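Local coordinates for 2S Albumin protein (Dolichos, PDB 6IX1) that adopts a hemopexin-type beta-propeller fold, probably serves as a seed storage albumin and may bind small ligands, at residues F66-Y74 with A82-T90; I118-K126 with I171-P181. All coordinates share one frame; numbering follows the deposited sequence.

Interaction 1. Residues F66-Y74 with A82-T90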
ATOM      1  N   PHE A  66      -2.094   1.745   3.939  1.00  7.85           N
ATOM      2  CA  PHE A  66      -3.193   0.829   3.646  1.00  7.65           C
ATOM      3  C   PHE A  66      -4.517   1.456   4.021  1.00  7.32           C
ATOM      4  O   PHE A  66      -4.632   2.072   5.047  1.00  7.71           O
ATOM      5  CB  PHE A  66      -3.003  -0.542   4.297  1.00  8.25           C
ATOM      6  CG  PHE A  66      -2.791  -0.563   5.780  1.00  7.76           C
ATOM      7  CD1 PHE A  66      -3.910  -0.618   6.622  1.00  7.35           C
ATOM      8  CD2 PHE A  66      -1.539  -0.528   6.353  1.00  6.82           C
ATOM      9  CE1 PHE A  66      -3.760  -0.698   7.995  1.00  9.58           C
ATOM     10  CE2 PHE A  66      -1.395  -0.568   7.752  1.00  8.79           C
ATOM     11  CZ  PHE A  66      -2.483  -0.726   8.555  1.00  9.61           C
ATOM     12  N   ASP A  67      -5.480   1.122   3.202  1.00  7.99           N
ATOM     13  CA  ASP A  67      -6.872   1.496   3.510  1.00  7.77           C
ATOM     14  C   ASP A  67      -7.428   0.535   4.588  1.00  7.28           C
ATOM     15  O   ASP A  67      -7.052  -0.656   4.622  1.00  7.76           O
ATOM     16  CB  ASP A  67      -7.749   1.461   2.265  1.00  7.90           C
ATOM     17  CG  ASP A  67      -7.537   0.210   1.401  1.00 10.36           C
ATOM     18  OD1 ASP A  67      -6.362   0.044   0.843  1.00  9.47           O
ATOM     19  OD2 ASP A  67      -8.455  -0.644   1.292  1.00 11.23           O
ATOM     20  N   THR A  68      -8.398   1.039   5.389  1.00  8.02           N
ATOM     21  CA  THR A  68      -9.026   0.178   6.397  1.00  8.38           C
ATOM     22  C   THR A  68     -10.506   0.012   6.071  1.00  8.71           C
ATOM     23  O   THR A  68     -10.892  -1.045   5.531  1.00 11.69           O
ATOM     24  CB  THR A  68      -8.777   0.764   7.805  1.00  8.47           C
ATOM     25  OG1 THR A  68      -9.208   2.110   7.799  1.00  8.96           O
ATOM     26  CG2 THR A  68      -7.330   0.689   8.179  1.00  8.14           C
ATOM     27  N   GLU A  69     -11.258   1.065   6.361  1.00  9.48           N
ATOM     28  CA  GLU A  69     -12.701   1.086   6.080  1.00  9.28           C
ATOM     29  C   GLU A  69     -13.078   2.530   5.712  1.00  8.44           C
ATOM     30  O   GLU A  69     -12.370   3.460   6.014  1.00  8.13           O
ATOM     31  CB  GLU A  69     -13.483   0.540   7.303  1.00 10.46           C
ATOM     32  CG  GLU A  69     -13.265   1.376   8.563  1.00 13.38           C
ATOM     33  CD  GLU A  69     -13.928   0.771   9.779  1.00 17.06           C
ATOM     34  OE1 GLU A  69     -13.673  -0.402  10.053  1.00 19.28           O
ATOM     35  OE2 GLU A  69     -14.767   1.449  10.387  1.00 22.06           O
ATOM     36  N   ALA A  70     -14.309   2.686   5.231  1.00 10.35           N
ATOM     37  CA  ALA A  70     -14.802   4.038   4.951  1.00  9.18           C
ATOM     38  C   ALA A  70     -13.747   4.795   4.131  1.00  9.30           C
ATOM     39  O   ALA A  70     -13.137   4.180   3.238  1.00  8.86           O
ATOM     40  CB  ALA A  70     -15.286   4.712   6.205  1.00 10.56           C
ATOM     41  N   SER A  71     -13.448   6.043   4.469  1.00  9.25           N
ATOM     42  CA  SER A  71     -12.379   6.787   3.797  1.00  8.28           C
ATOM     43  C   SER A  71     -11.212   6.996   4.779  1.00  8.43           C
ATOM     44  O   SER A  71     -10.613   8.046   4.852  1.00  9.89           O
ATOM     45  CB  SER A  71     -12.924   8.065   3.240  1.00  9.63           C
ATOM     46  OG  SER A  71     -13.900   7.806   2.240  1.00 13.09           O
ATOM     47  N   GLU A  72     -10.845   5.914   5.447  1.00  8.93           N
ATOM     48  CA  GLU A  72      -9.722   5.868   6.412  1.00  9.51           C
ATOM     49  C   GLU A  72      -8.546   5.043   5.867  1.00  7.44           C
ATOM     50  O   GLU A  72      -8.754   4.092   5.158  1.00  7.74           O
ATOM     51  CB  GLU A  72     -10.215   5.328   7.749  1.00 10.50           C
ATOM     52  CG  GLU A  72     -11.278   6.252   8.360  1.00 12.00           C
ATOM     53  CD  GLU A  72     -11.975   5.759   9.608  1.00 13.98           C
ATOM     54  OE1 GLU A  72     -11.801   4.628   9.913  1.00 20.00           O
ATOM     55  OE2 GLU A  72     -12.778   6.554  10.123  1.00 21.08           O
ATOM     56  N   ALA A  73      -7.356   5.457   6.286  1.00  7.51           N
ATOM     57  CA  ALA A  73      -6.139   4.739   5.923  1.00  8.13           C
ATOM     58  C   ALA A  73      -5.068   5.003   6.979  1.00  7.94           C
ATOM     59  O   ALA A  73      -5.066   6.070   7.534  1.00  8.92           O
ATOM     60  CB  ALA A  73      -5.669   5.170   4.580  1.00  8.59           C
ATOM     61  N   TYR A  74      -4.170   4.010   7.132  1.00  8.09           N
ATOM     62  CA  TYR A  74      -2.882   4.281   7.801  1.00  7.53           C
ATOM     63  C   TYR A  74      -1.822   4.681   6.812  1.00  8.24           C
ATOM     64  O   TYR A  74      -1.779   4.085   5.698  1.00  9.54           O
ATOM     65  CB  TYR A  74      -2.393   3.084   8.625  1.00  8.23           C
ATOM     66  CG  TYR A  74      -3.108   2.901   9.913  1.00  8.55           C
ATOM     67  CD1 TYR A  74      -2.705   3.607  11.039  1.00  9.56           C
ATOM     68  CD2 TYR A  74      -4.213   2.106  10.060  1.00  8.78           C
ATOM     69  CE1 TYR A  74      -3.351   3.514  12.263  1.00 10.49           C
ATOM     70  CE2 TYR A  74      -4.852   1.974  11.269  1.00  8.81           C
ATOM     71  CZ  TYR A  74      -4.421   2.682  12.378  1.00  9.41           C
ATOM     72  OH  TYR A  74      -5.070   2.525  13.564  1.00 10.46           O
ATOM     73  N   ALA A  82       0.505   7.353  11.016  1.00  9.21           N
ATOM     74  CA  ALA A  82      -0.704   8.114  11.337  1.00  8.71           C
ATOM     75  C   ALA A  82      -1.923   7.413  10.768  1.00  8.89           C
ATOM     76  O   ALA A  82      -1.825   6.809   9.723  1.00  9.41           O
ATOM     77  CB  ALA A  82      -0.601   9.533  10.828  1.00  9.82           C
ATOM     78  N   TYR A  83      -3.045   7.583  11.441  1.00  9.16           N
ATOM     79  CA  TYR A  83      -4.371   7.188  10.922  1.00  9.97           C
ATOM     80  C   TYR A  83      -5.029   8.446  10.386  1.00  8.72           C
ATOM     81  O   TYR A  83      -5.112   9.360  11.150  1.00  9.67           O
ATOM     82  CB  TYR A  83      -5.242   6.512  11.978  1.00 10.16           C
ATOM     83  CG  TYR A  83      -6.374   5.702  11.479  1.00 10.02           C
ATOM     84  CD1 TYR A  83      -6.251   4.879  10.390  1.00 10.79           C
ATOM     85  CD2 TYR A  83      -7.549   5.651  12.160  1.00 12.33           C
ATOM     86  CE1 TYR A  83      -7.299   4.082   9.971  1.00  9.18           C
ATOM     87  CE2 TYR A  83      -8.620   4.899  11.727  1.00 13.95           C
ATOM     88  CZ  TYR A  83      -8.463   4.007  10.689  1.00 10.25           C
ATOM     89  OH  TYR A  83      -9.496   3.208  10.290  1.00 12.55           O
ATOM     90  N   ILE A  84      -5.491   8.408   9.160  1.00  9.35           N
ATOM     91  CA  ILE A  84      -6.068   9.605   8.506  1.00  9.10           C
ATOM     92  C   ILE A  84      -7.458   9.222   7.995  1.00  8.90           C
ATOM     93  O   ILE A  84      -7.793   8.084   7.621  1.00  9.58           O
ATOM     94  CB  ILE A  84      -5.131  10.176   7.428  1.00 11.14           C
ATOM     95  CG1 ILE A  84      -5.085   9.307   6.170  1.00  9.67           C
ATOM     96  CG2 ILE A  84      -3.782  10.365   8.021  1.00 10.31           C
ATOM     97  CD1 ILE A  84      -4.362   9.926   5.008  1.00 13.18           C
ATOM     98  N   ASP A  85      -8.244  10.275   7.830  1.00  9.69           N
ATOM     99  CA  ASP A  85      -9.440  10.282   6.935  1.00  9.91           C
ATOM    100  C   ASP A  85      -9.059  11.104   5.700  1.00  9.47           C
ATOM    101  O   ASP A  85      -8.671  12.251   5.871  1.00 10.54           O
ATOM    102  CB  ASP A  85     -10.693  10.808   7.661  1.00 12.19           C
ATOM    103  CG  ASP A  85     -11.958  10.599   6.816  1.00 12.90           C
ATOM    104  OD1 ASP A  85     -11.943  10.915   5.639  1.00 12.28           O
ATOM    105  OD2 ASP A  85     -12.909   9.880   7.360  1.00 17.39           O
ATOM    106  N   TYR A  86      -8.977  10.494   4.526  1.00  9.12           N
ATOM    107  CA  TYR A  86      -8.548  11.170   3.283  1.00 10.01           C
ATOM    108  C   TYR A  86      -9.754  11.834   2.575  1.00 10.17           C
ATOM    109  O   TYR A  86      -9.524  12.504   1.529  1.00 13.74           O
ATOM    110  CB  TYR A  86      -7.709  10.258   2.389  1.00  9.68           C
ATOM    111  CG  TYR A  86      -8.371   8.962   2.041  1.00  9.44           C
ATOM    112  CD1 TYR A  86      -9.162   8.892   0.908  1.00  8.30           C
ATOM    113  CD2 TYR A  86      -8.205   7.810   2.796  1.00  8.22           C
ATOM    114  CE1 TYR A  86      -9.826   7.725   0.592  1.00  7.67           C
ATOM    115  CE2 TYR A  86      -8.868   6.648   2.499  1.00  8.00           C
ATOM    116  CZ  TYR A  86      -9.674   6.607   1.394  1.00  7.67           C
ATOM    117  OH  TYR A  86     -10.336   5.475   1.064  1.00  8.52           O
ATOM    118  N   ALA A  87     -10.987  11.679   3.061  1.00 11.58           N
ATOM    119  CA  ALA A  87     -12.143  12.561   2.697  1.00 11.04           C
ATOM    120  C   ALA A  87     -12.242  12.847   1.211  1.00 10.14           C
ATOM    121  O   ALA A  87     -12.192  14.007   0.788  1.00 10.94           O
ATOM    122  CB  ALA A  87     -12.122  13.817   3.582  1.00 13.21           C
ATOM    123  N   PRO A  88     -12.448  11.858   0.348  1.00 10.15           N
ATOM    124  CA  PRO A  88     -12.466  12.100  -1.086  1.00 13.97           C
ATOM    125  C   PRO A  88     -13.548  13.081  -1.508  1.00 11.98           C
ATOM    126  O   PRO A  88     -14.637  13.147  -0.917  1.00 11.44           O
ATOM    127  CB  PRO A  88     -12.736  10.754  -1.729  1.00 16.15           C
ATOM    128  CG  PRO A  88     -12.627   9.779  -0.664  1.00 15.13           C
ATOM    129  CD  PRO A  88     -12.641  10.485   0.649  1.00 11.55           C
ATOM    130  N   GLY A  89     -13.156  13.922  -2.431  1.00 12.31           N
ATOM    131  CA  GLY A  89     -14.108  14.891  -3.026  1.00 12.49           C
ATOM    132  C   GLY A  89     -14.258  16.129  -2.171  1.00 13.93           C
ATOM    133  O   GLY A  89     -15.052  16.948  -2.508  1.00 15.85           O
ATOM    134  N   THR A  90     -13.486  16.261  -1.098  1.00 12.62           N
ATOM    135  CA  THR A  90     -13.557  17.382  -0.138  1.00 13.29           C
ATOM    136  C   THR A  90     -12.145  17.785   0.242  1.00 12.00           C
ATOM    137  O   THR A  90     -11.165  17.114  -0.083  1.00 15.85           O
ATOM    138  CB  THR A  90     -14.343  17.042   1.155  1.00 13.24           C
ATOM    139  OG1 THR A  90     -13.484  16.288   2.032  1.00 12.97           O
ATOM    140  CG2 THR A  90     -15.610  16.264   0.884  1.00 18.07           C
TER
HETATM  141  O   HOH W   1     -10.383   3.596   2.960  1.00  9.21           O
HETATM  142  O   HOH W   2     -14.371   7.873   6.563  1.00 19.93           O
HETATM  143  O   HOH W   3     -13.228   9.222   9.853  1.00 24.94           O
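Ala73 and Ile84 exchange two backbone hydrogen bonds as the hydrogen-bonded pair of an antiparallel register, flanked by the non-hydrogen-bonded pairs Glu72–Asp85 and Tyr74–Tyr83. They belong to the beta hairpin of strands 72-77 and 80-85, the middle of one blade of a four-bladed, hemopexin-type propeller. On the face carrying the two tyrosines, the rings of Tyr74 and Tyr83 form an offset stack, their planes 24° apart. Tyr83 CD1 sits 3.3 Å above the Tyr74 ring, over its centre. With CG anti to the backbone N (chi1 -161°), the Tyr83 ring leans back across the neighbouring strand and brings its hydroxyl between Thr68 and Glu72. Thr68 OG1 meets Tyr83 OH at the ring edge, 2.7 Å away, in a hydrogen bond. Glu72 OE1, 2.7 Å from Tyr83 OH, makes at most a weak bond, its carboxylate turned 68° against the ring. The other carboxylate oxygen, Glu72 OE2, lies 4.3 Å from Asp85 OD2, a like-charged pair that one water bridges by donating to both; their proximity might favour protonation of one. In the loop just before strand 72-77, Ser71 O accepts from Tyr86 N and also lies over one face of the Tyr86 ring, 3.1 Å above its plane, with Ser71 CB making a CH-pi contact. Tyr86 OH reaches Ser11 N and a water that donates to Ala70 O and Glu72 O, while Ser71 OG bonds to Ser11 OG. Where the strand ends, Asp85 OD1 accepts from Ala87 N at 2.9 Å, closing an Asx turn.

Interaction 2. Residues I118-K126 with I171-P181; sequences IDSAFRSTK and IDASFASHKEP
Ser120 and Ser174 face each other where strands 120-123 and 173-176 run side by side, their axes 5.1 Å apart and only 3° from parallel. These are the innermost strands of two successive propeller blades, and side chains and waters join them rather than a shared backbone ladder. Among the direct hydrogen bonds, Ser174 OG donates to Ala121 O over 2.8 Å. Its hydroxyl stands between the backbone N and the carbonyl carbon (chi1 51°), which brings it above the carbonyl plane of Ala121, off its lone pairs, at a C=O...donor angle of 97°. Ser120 OG appears to donate in turn to Ser174 OG, although its modelled position is doubtful. The same Ser174 OG also lies at the edge of the Phe122 ring, 3.7 Å from CD2.

Water supplies further links. One accepts from Arg123 N and Ala176 N, spanning the two strand ends, and another accepts from Ile171 N and can donate to Asp119 OD2, a carboxylate oxygen that Gly135 N also reaches. Asp119 O and Asp172 O, both acceptors, approach to 3.2 Å; a water lies beside both, but so close that its bonds are doubtful.

Van der Waals contact is sparse. Ile171 CG2 rests 3.8 Å from Ser120 CB, and Ala176 CB abuts Arg123 O. Past the strands, Thr125 CG2 slides by the Glu180 carboxylate and touches Pro181 CB at 4.0 Å, beside the cis peptide that precedes this proline.

Each inner strand stays anchored in its own blade: Asp119 and Ser120 form a classic bulge against Phe133 in strand 129-134, and Asp172 and Ala173 repeat it against Phe186 in strand 182-187. Phe122 reaches Tyr131 and Phe196, while Arg123 and Ala176 both touch Arg9 of strand 6-9.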
ATOM      1  N   ILE A 118       7.713  -0.240   7.780  1.00  7.66           N
ATOM      2  CA  ILE A 118       7.014  -1.270   6.997  1.00  7.64           C
ATOM      3  C   ILE A 118       7.276  -0.995   5.529  1.00  7.53           C
ATOM      4  O   ILE A 118       7.137   0.188   5.128  1.00  8.69           O
ATOM      5  CB  ILE A 118       5.513  -1.325   7.409  1.00  8.30           C
ATOM      6  CG1 ILE A 118       5.365  -1.409   8.945  1.00  9.10           C
ATOM      7  CG2 ILE A 118       4.827  -2.473   6.685  1.00  8.55           C
ATOM      8  CD1 ILE A 118       4.005  -1.569   9.423  1.00 10.08           C
ATOM      9  N   ASP A 119       7.551  -2.035   4.738  1.00  7.36           N
ATOM     10  CA  ASP A 119       7.779  -1.756   3.308  1.00  7.45           C
ATOM     11  C   ASP A 119       6.461  -1.574   2.575  1.00  7.35           C
ATOM     12  O   ASP A 119       6.419  -0.682   1.696  1.00  8.46           O
ATOM     13  CB  ASP A 119       8.518  -2.925   2.660  1.00  7.80           C
ATOM     14  CG  ASP A 119       9.978  -3.113   3.073  1.00  8.75           C
ATOM     15  OD1 ASP A 119      10.558  -2.142   3.645  1.00 10.50           O
ATOM     16  OD2 ASP A 119      10.507  -4.210   2.891  1.00 10.48           O
ATOM     17  N   SER A 120       5.492  -2.404   2.844  1.00  7.23           N
ATOM     18  CA  SER A 120       4.287  -2.392   2.024  1.00  7.21           C
ATOM     19  C   SER A 120       3.156  -3.033   2.790  1.00  6.71           C
ATOM     20  O   SER A 120       3.448  -3.755   3.779  1.00  6.61           O
ATOM     21  CB  SER A 120       4.476  -3.139   0.709  1.00  8.22           C
ATOM     22  OG  SER A 120       3.548  -2.782  -0.259  1.00  9.62           O
ATOM     23  N   ALA A 121       1.929  -2.829   2.343  1.00  6.37           N
ATOM     24  CA  ALA A 121       0.784  -3.392   2.995  1.00  6.09           C
ATOM     25  C   ALA A 121      -0.401  -3.428   2.071  1.00  7.04           C
ATOM     26  O   ALA A 121      -0.458  -2.550   1.179  1.00  7.94           O
ATOM     27  CB  ALA A 121       0.431  -2.586   4.178  1.00  7.18           C
ATOM     28  N   PHE A 122      -1.375  -4.287   2.292  1.00  6.92           N
ATOM     29  CA  PHE A 122      -2.611  -4.179   1.509  1.00  6.06           C
ATOM     30  C   PHE A 122      -3.722  -4.789   2.295  1.00  6.46           C
ATOM     31  O   PHE A 122      -3.455  -5.659   3.151  1.00  7.23           O
ATOM     32  CB  PHE A 122      -2.532  -4.767   0.104  1.00  6.99           C
ATOM     33  CG  PHE A 122      -2.386  -6.250  -0.055  1.00  9.33           C
ATOM     34  CD1 PHE A 122      -3.453  -7.080  -0.057  1.00  9.08           C
ATOM     35  CD2 PHE A 122      -1.134  -6.830  -0.202  1.00  8.56           C
ATOM     36  CE1 PHE A 122      -3.287  -8.424  -0.270  1.00  8.34           C
ATOM     37  CE2 PHE A 122      -0.938  -8.159  -0.466  1.00  8.53           C
ATOM     38  CZ  PHE A 122      -2.043  -8.952  -0.428  1.00  8.58           C
ATOM     39  N   ARG A 123      -4.935  -4.363   2.044  1.00  7.25           N
ATOM     40  CA  ARG A 123      -6.126  -4.818   2.751  1.00  7.33           C
ATOM     41  C   ARG A 123      -6.586  -6.183   2.292  1.00  8.70           C
ATOM     42  O   ARG A 123      -6.755  -6.436   1.097  1.00  9.18           O
ATOM     43  CB  ARG A 123      -7.192  -3.757   2.502  1.00  7.43           C
ATOM     44  CG  ARG A 123      -8.537  -3.973   3.208  1.00  7.39           C
ATOM     45  CD  ARG A 123      -8.464  -3.847   4.685  1.00  8.48           C
ATOM     46  NE  ARG A 123      -9.755  -3.744   5.287  1.00  9.25           N
ATOM     47  CZ  ARG A 123     -10.551  -4.753   5.692  1.00 10.47           C
ATOM     48  NH1 ARG A 123     -10.085  -6.000   5.678  1.00 13.40           N
ATOM     49  NH2 ARG A 123     -11.720  -4.554   6.235  1.00 12.30           N
ATOM     50  N   SER A 124      -6.760  -7.076   3.254  1.00  8.93           N
ATOM     51  CA  SER A 124      -7.199  -8.435   2.960  1.00  9.64           C
ATOM     52  C   SER A 124      -8.703  -8.449   2.753  1.00  9.57           C
ATOM     53  O   SER A 124      -9.473  -7.585   3.225  1.00 11.64           O
ATOM     54  CB  SER A 124      -6.798  -9.362   4.093  1.00 11.14           C
ATOM     55  OG  SER A 124      -7.166 -10.711   3.847  1.00 12.90           O
ATOM     56  N   THR A 125      -9.237  -9.486   2.152  1.00  9.77           N
ATOM     57  CA  THR A 125     -10.641  -9.789   2.213  1.00 10.74           C
ATOM     58  C   THR A 125     -11.003 -10.489   3.537  1.00 12.32           C
ATOM     59  O   THR A 125     -12.185 -10.597   3.756  1.00 14.63           O
ATOM     60  CB  THR A 125     -11.009 -10.733   1.067  1.00 12.22           C
ATOM     61  OG1 THR A 125     -10.161 -11.871   1.145  1.00 13.19           O
ATOM     62  CG2 THR A 125     -10.889 -10.104  -0.319  1.00 12.52           C
ATOM     63  N   LYS A 126     -10.041 -10.992   4.301  1.00 11.10           N
ATOM     64  CA  LYS A 126     -10.353 -11.755   5.560  1.00 11.85           C
ATOM     65  C   LYS A 126     -10.572 -10.720   6.704  1.00 12.12           C
ATOM     66  O   LYS A 126      -9.598 -10.131   7.202  1.00 13.05           O
ATOM     67  CB  LYS A 126      -9.240 -12.754   5.894  1.00 11.37           C
ATOM     68  CG  LYS A 126      -9.555 -13.710   7.049  1.00 13.57           C
ATOM     69  CD  LYS A 126      -8.716 -14.943   7.147  1.00 13.37           C
ATOM     70  CE  LYS A 126      -7.214 -14.680   7.428  1.00 12.41           C
ATOM     71  NZ  LYS A 126      -6.363 -15.914   7.616  1.00 20.16           N
ATOM     72  N   ILE A 171       8.530  -6.505  -1.146  1.00  8.89           N
ATOM     73  CA  ILE A 171       7.514  -5.726  -1.910  1.00  9.53           C
ATOM     74  C   ILE A 171       7.726  -4.255  -1.539  1.00  8.01           C
ATOM     75  O   ILE A 171       7.855  -3.945  -0.371  1.00 11.55           O
ATOM     76  CB  ILE A 171       6.098  -6.256  -1.577  1.00  9.90           C
ATOM     77  CG1 ILE A 171       6.011  -7.754  -1.903  1.00 11.58           C
ATOM     78  CG2 ILE A 171       5.039  -5.446  -2.264  1.00 10.81           C
ATOM     79  CD1 ILE A 171       4.752  -8.444  -1.505  1.00 13.27           C
ATOM     80  N   ASP A 172       7.773  -3.348  -2.549  1.00  7.38           N
ATOM     81  CA  ASP A 172       7.907  -1.897  -2.328  1.00  7.32           C
ATOM     82  C   ASP A 172       6.556  -1.212  -2.099  1.00  8.93           C
ATOM     83  O   ASP A 172       6.522  -0.186  -1.432  1.00 11.46           O
ATOM     84  CB  ASP A 172       8.624  -1.226  -3.485  1.00 10.37           C
ATOM     85  CG  ASP A 172      10.103  -1.568  -3.526  1.00 12.50           C
ATOM     86  OD1 ASP A 172      10.692  -1.907  -2.484  1.00 18.14           O
ATOM     87  OD2 ASP A 172      10.645  -1.537  -4.639  1.00 13.80           O
ATOM     88  N   ALA A 173       5.478  -1.702  -2.737  1.00  7.88           N
ATOM     89  CA  ALA A 173       4.172  -1.045  -2.580  1.00  7.04           C
ATOM     90  C   ALA A 173       3.109  -2.051  -2.987  1.00  7.03           C
ATOM     91  O   ALA A 173       3.423  -3.004  -3.749  1.00  6.96           O
ATOM     92  CB  ALA A 173       4.055   0.229  -3.434  1.00  7.17           C
ATOM     93  N   SER A 174       1.882  -1.849  -2.562  1.00  5.75           N
ATOM     94  CA  SER A 174       0.808  -2.784  -2.916  1.00  6.42           C
ATOM     95  C   SER A 174      -0.515  -2.112  -2.594  1.00  6.01           C
ATOM     96  O   SER A 174      -0.564  -1.305  -1.712  1.00  6.58           O
ATOM     97  CB  SER A 174       0.950  -4.114  -2.123  1.00  7.66           C
ATOM     98  OG  SER A 174       1.089  -3.882  -0.696  1.00  7.40           O
ATOM     99  N   PHE A 175      -1.528  -2.591  -3.262  1.00  5.80           N
ATOM    100  CA  PHE A 175      -2.892  -2.248  -2.819  1.00  7.02           C
ATOM    101  C   PHE A 175      -3.871  -3.342  -3.230  1.00  6.57           C
ATOM    102  O   PHE A 175      -3.688  -4.051  -4.224  1.00  7.08           O
ATOM    103  CB  PHE A 175      -3.330  -0.872  -3.379  1.00  6.47           C
ATOM    104  CG  PHE A 175      -3.645  -0.814  -4.834  1.00  6.27           C
ATOM    105  CD1 PHE A 175      -2.629  -0.718  -5.759  1.00  7.33           C
ATOM    106  CD2 PHE A 175      -4.962  -0.808  -5.269  1.00  7.88           C
ATOM    107  CE1 PHE A 175      -2.927  -0.632  -7.122  1.00  7.45           C
ATOM    108  CE2 PHE A 175      -5.246  -0.761  -6.631  1.00  8.51           C
ATOM    109  CZ  PHE A 175      -4.252  -0.702  -7.546  1.00  8.24           C
ATOM    110  N   ALA A 176      -4.930  -3.448  -2.468  1.00  6.58           N
ATOM    111  CA  ALA A 176      -5.995  -4.356  -2.813  1.00  6.33           C
ATOM    112  C   ALA A 176      -6.865  -3.740  -3.920  1.00  7.50           C
ATOM    113  O   ALA A 176      -7.167  -2.550  -3.873  1.00  8.25           O
ATOM    114  CB  ALA A 176      -6.889  -4.518  -1.607  1.00  8.57           C
ATOM    115  N   SER A 177      -7.238  -4.556  -4.875  1.00  6.04           N
ATOM    116  CA  SER A 177      -8.134  -4.066  -5.945  1.00  7.01           C
ATOM    117  C   SER A 177      -9.568  -3.930  -5.477  1.00  8.16           C
ATOM    118  O   SER A 177      -9.964  -4.600  -4.518  1.00  8.23           O
ATOM    119  CB  SER A 177      -8.084  -5.045  -7.100  1.00  6.41           C
ATOM    120  OG  SER A 177      -8.829  -4.591  -8.166  1.00  7.99           O
ATOM    121  N   HIS A 178     -10.320  -3.094  -6.164  1.00  7.43           N
ATOM    122  CA  HIS A 178     -11.779  -3.134  -6.011  1.00  7.37           C
ATOM    123  C   HIS A 178     -12.385  -4.429  -6.533  1.00  8.39           C
ATOM    124  O   HIS A 178     -13.500  -4.745  -6.176  1.00 10.18           O
ATOM    125  CB  HIS A 178     -12.381  -1.910  -6.748  1.00  7.64           C
ATOM    126  CG  HIS A 178     -12.122  -0.634  -5.997  1.00  7.79           C
ATOM    127  ND1 HIS A 178     -10.996   0.116  -6.167  1.00  8.66           N
ATOM    128  CD2 HIS A 178     -12.863  -0.001  -5.048  1.00  7.62           C
ATOM    129  CE1 HIS A 178     -11.068   1.182  -5.392  1.00  9.42           C
ATOM    130  NE2 HIS A 178     -12.175   1.127  -4.702  1.00  9.19           N
ATOM    131  N   LYS A 179     -11.632  -5.067  -7.415  1.00  9.02           N
ATOM    132  CA  LYS A 179     -12.072  -6.371  -7.921  1.00  9.59           C
ATOM    133  C   LYS A 179     -11.537  -7.447  -6.993  1.00  9.26           C
ATOM    134  O   LYS A 179     -10.360  -7.780  -7.015  1.00  9.46           O
ATOM    135  CB  LYS A 179     -11.599  -6.594  -9.338  1.00  9.49           C
ATOM    136  CG  LYS A 179     -12.045  -7.886  -9.990  1.00 12.99           C
ATOM    137  CD  LYS A 179     -11.496  -8.077 -11.385  1.00 14.22           C
ATOM    138  CE  LYS A 179     -11.744  -9.456 -11.955  1.00 23.38           C
ATOM    139  NZ  LYS A 179     -13.194  -9.707 -12.011  1.00 30.94           N
ATOM    140  N   GLU A 180     -12.350  -7.880  -6.047  1.00  9.38           N
ATOM    141  CA  GLU A 180     -11.905  -8.850  -5.034  1.00 10.07           C
ATOM    142  C   GLU A 180     -11.756 -10.190  -5.703  1.00 10.35           C
ATOM    143  O   GLU A 180     -12.502 -10.460  -6.630  1.00 12.45           O
ATOM    144  CB  GLU A 180     -12.910  -8.933  -3.900  1.00 11.71           C
ATOM    145  CG  GLU A 180     -12.960  -7.665  -3.061  1.00 14.16           C
ATOM    146  CD  GLU A 180     -13.818  -7.893  -1.829  1.00 15.92           C
ATOM    147  OE1 GLU A 180     -14.854  -8.528  -1.960  1.00 25.16           O
ATOM    148  OE2 GLU A 180     -13.497  -7.390  -0.797  1.00 18.88           O
ATOM    149  N   PRO A 181     -10.824 -11.083  -5.256  1.00 10.33           N
ATOM    150  CA  PRO A 181      -9.807 -10.838  -4.232  1.00  9.48           C
ATOM    151  C   PRO A 181      -8.449 -10.604  -4.887  1.00  9.13           C
ATOM    152  O   PRO A 181      -7.458 -11.314  -4.683  1.00  9.46           O
ATOM    153  CB  PRO A 181      -9.786 -12.184  -3.549  1.00 10.63           C
ATOM    154  CG  PRO A 181      -9.954 -13.170  -4.673  1.00 11.83           C
ATOM    155  CD  PRO A 181     -10.787 -12.473  -5.728  1.00 13.05           C
TER
HETATM  156  O   HOH W   4       8.827  -6.298   1.725  1.00  9.26           O
HETATM  157  O   HOH W   5       7.518   1.122   0.504  1.00 21.23           O
HETATM  158  O   HOH W   6      -4.900  -1.949   0.161  1.00  8.15           O

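From the N terminus, the chain completes interaction 1 before it enters interaction 2, so the two neither nest nor cross. Interaction 1 is local: its partners are joined by a short hairpin and consolidate a single blade. Interaction 2 closes a much longer loop, with 44 intervening residues carrying the chain through the rest of one blade and on to the first strand of the next. The one joins the two middle strands of a blade, the other sets neighbouring blades side by side. They meet at the end of strand 64-67 and the loop that follows, where Phe66 CD2 packs on Ala121 CB at 3.6 Å and Arg123 NE probably hydrogen-bonds to Thr68 O, tying three successive blades together near the propeller axis.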